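Local coordinates for odorant binding protein, antennal (Anopheles gambiae, PDB 3R1P) that probably binds odorant molecules in the mosquito antenna, as a secreted, all-helical carrier of the PBP/GOBP family, at residues A27-E30 with Q31-C35. Numbering follows the deposited sequence.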
ATOM      1  N   ALA A  27      -5.542  -7.980   8.891  1.00 42.52           N
ATOM      2  CA  ALA A  27      -6.068  -6.641   9.172  1.00 42.45           C
ATOM      3  C   ALA A  27      -7.585  -6.620   8.984  1.00 46.14           C
ATOM      4  O   ALA A  27      -8.112  -7.190   8.019  1.00 44.73           O
ATOM      5  CB  ALA A  27      -5.412  -5.605   8.276  1.00 42.80           C
ATOM      6  N   SER A  28      -8.279  -5.962   9.916  1.00 42.83           N
ATOM      7  CA  SER A  28      -9.735  -5.886   9.893  1.00 42.84           C
ATOM      8  C   SER A  28     -10.209  -4.842   8.885  1.00 47.11           C
ATOM      9  O   SER A  28      -9.446  -3.934   8.536  1.00 46.44           O
ATOM     10  CB  SER A  28     -10.262  -5.562  11.286  1.00 46.17           C
ATOM     11  OG  SER A  28      -9.948  -4.230  11.655  1.00 52.84           O
ATOM     12  N   GLU A  29     -11.478  -4.946   8.443  1.00 43.56           N
ATOM     13  CA  GLU A  29     -12.076  -3.968   7.534  1.00 43.06           C
ATOM     14  C   GLU A  29     -12.077  -2.577   8.178  1.00 46.43           C
ATOM     15  O   GLU A  29     -11.766  -1.605   7.495  1.00 45.44           O
ATOM     16  CB  GLU A  29     -13.487  -4.385   7.105  1.00 44.49           C
ATOM     17  CG  GLU A  29     -13.497  -5.366   5.940  1.00 54.77           C
ATOM     18  CD  GLU A  29     -13.351  -4.802   4.534  1.00 71.51           C
ATOM     19  OE1 GLU A  29     -13.347  -3.561   4.372  1.00 64.62           O
ATOM     20  OE2 GLU A  29     -13.272  -5.612   3.583  1.00 66.91           O
ATOM     21  N   GLU A  30     -12.335  -2.508   9.508  1.00 43.09           N
ATOM     22  CA  GLU A  30     -12.345  -1.280  10.312  1.00 42.44           C
ATOM     23  C   GLU A  30     -10.990  -0.591  10.269  1.00 43.22           C
ATOM     24  O   GLU A  30     -10.949   0.628  10.136  1.00 42.30           O
ATOM     25  CB  GLU A  30     -12.686  -1.579  11.784  1.00 44.20           C
ATOM     26  CG  GLU A  30     -14.115  -1.971  12.083  1.00 58.51           C
ATOM     27  CD  GLU A  30     -14.918  -0.884  12.761  1.00 82.40           C
ATOM     28  OE1 GLU A  30     -14.340  -0.060  13.507  1.00 75.10           O
ATOM     29  OE2 GLU A  30     -16.157  -0.910  12.599  1.00 78.88           O
ATOM     30  N   GLN A  31      -9.885  -1.366  10.400  1.00 38.06           N
ATOM     31  CA  GLN A  31      -8.504  -0.853  10.384  1.00 36.23           C
ATOM     32  C   GLN A  31      -8.157  -0.242   9.031  1.00 38.67           C
ATOM     33  O   GLN A  31      -7.514   0.801   8.988  1.00 38.88           O
ATOM     34  CB  GLN A  31      -7.497  -1.954  10.751  1.00 37.05           C
ATOM     35  CG  GLN A  31      -7.392  -2.202  12.253  1.00 38.62           C
ATOM     36  CD  GLN A  31      -6.634  -3.463  12.610  1.00 47.48           C
ATOM     37  OE1 GLN A  31      -6.572  -4.438  11.846  1.00 37.83           O
ATOM     38  NE2 GLN A  31      -6.082  -3.486  13.816  1.00 39.42           N
ATOM     39  N   LEU A  32      -8.599  -0.875   7.939  1.00 33.84           N
ATOM     40  CA  LEU A  32      -8.335  -0.404   6.577  1.00 33.11           C
ATOM     41  C   LEU A  32      -9.234   0.762   6.183  1.00 35.47           C
ATOM     42  O   LEU A  32      -8.768   1.695   5.521  1.00 33.39           O
ATOM     43  CB  LEU A  32      -8.482  -1.551   5.570  1.00 33.11           C
ATOM     44  CG  LEU A  32      -7.570  -2.758   5.783  1.00 37.05           C
ATOM     45  CD1 LEU A  32      -7.904  -3.838   4.808  1.00 36.99           C
ATOM     46  CD2 LEU A  32      -6.097  -2.366   5.686  1.00 36.54           C
ATOM     47  N   ARG A  33     -10.504   0.721   6.639  1.00 32.06           N
ATOM     48  CA  ARG A  33     -11.536   1.734   6.386  1.00 31.26           C
ATOM     49  C   ARG A  33     -11.202   3.133   6.875  1.00 33.94           C
ATOM     50  O   ARG A  33     -11.891   4.091   6.510  1.00 33.07           O
ATOM     51  CB  ARG A  33     -12.892   1.270   6.892  1.00 31.35           C
ATOM     52  CG  ARG A  33     -13.584   0.477   5.812  1.00 42.35           C
ATOM     53  CD  ARG A  33     -15.022   0.259   6.154  1.00 52.23           C
ATOM     54  NE  ARG A  33     -15.857   0.010   4.973  1.00 61.56           N
ATOM     55  CZ  ARG A  33     -16.975   0.670   4.680  1.00 75.70           C
ATOM     56  NH1 ARG A  33     -17.374   1.688   5.436  1.00 55.76           N
ATOM     57  NH2 ARG A  33     -17.689   0.337   3.610  1.00 65.56           N
ATOM     58  N   THR A  34     -10.095   3.261   7.649  1.00 30.79           N
ATOM     59  CA  THR A  34      -9.579   4.550   8.122  1.00 30.37           C
ATOM     60  C   THR A  34      -9.127   5.379   6.917  1.00 31.46           C
ATOM     61  O   THR A  34      -9.090   6.598   7.011  1.00 31.24           O
ATOM     62  CB  THR A  34      -8.441   4.386   9.138  1.00 38.65           C
ATOM     63  OG1 THR A  34      -7.371   3.644   8.546  1.00 37.34           O
ATOM     64  CG2 THR A  34      -8.892   3.755  10.440  1.00 37.82           C
ATOM     65  N   CYS A  35      -8.831   4.718   5.773  1.00 26.39           N
ATOM     66  CA  CYS A  35      -8.427   5.375   4.525  1.00 24.90           C
ATOM     67  C   CYS A  35      -9.514   6.270   3.894  1.00 27.39           C
ATOM     68  O   CYS A  35      -9.187   7.104   3.051  1.00 26.83           O
ATOM     69  CB  CYS A  35      -7.871   4.361   3.516  1.00 24.59           C
ATOM     70  SG  CYS A  35      -9.075   3.144   2.893  1.00 29.05           S
TER
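The side-chain torsions of S28 and Q31 bring the two residues together. The S28 chi1 of 70° sets OG between its own backbone N and carbonyl carbon, facing the first turn of helix 29-32, while Q31 keeps CG beside its backbone N and runs on extended through chi2 (168°), carrying OE1 back to the start of the turn. Two reciprocal bonds follow. Q31 N donates to S28 OG over 3.1 Å. In return S28 N donates to Q31 OE1 over 3.0 Å, nearly straight at the hydrogen (169°) although the donor stands tilted from the amide plane. A weak bond from S28 OG to the same OE1 also ties the two side chains to each other, so OE1 takes two donors from one residue. The serine hydroxyl, further, lies against the glutamine chain, S28 OG being 3.3 Å from Q31 CG.

This reciprocal pairing is a capping box, with S28 as N-cap and Q31 three residues on; its side chains bind backbone N-H groups at the helix start. Regular i to i+4 bonding begins immediately, L32 N reaching S28 O at 3.2 Å and R33 N reaching E29 O at 2.8 Å. On the buried side, L32 CG rests 3.5 Å from S28 O and L32 CD2 meets A27 CB at 4.2 Å; L32 also packs on H18 and I22 of helix 11-25 and on Y49 of helix 44-56, its side chain lying near the bound palmitic acid.

E29 and R33, one turn apart, have opposite charges, but E29 OE1 to R33 NE is 4.4 Å, beyond a salt bridge; E29 OE2 instead bonds H18. Farther along, T34 OG1 donates to Q31 O, and C35 joins the segment to helix 114-125 through its disulfide with C121.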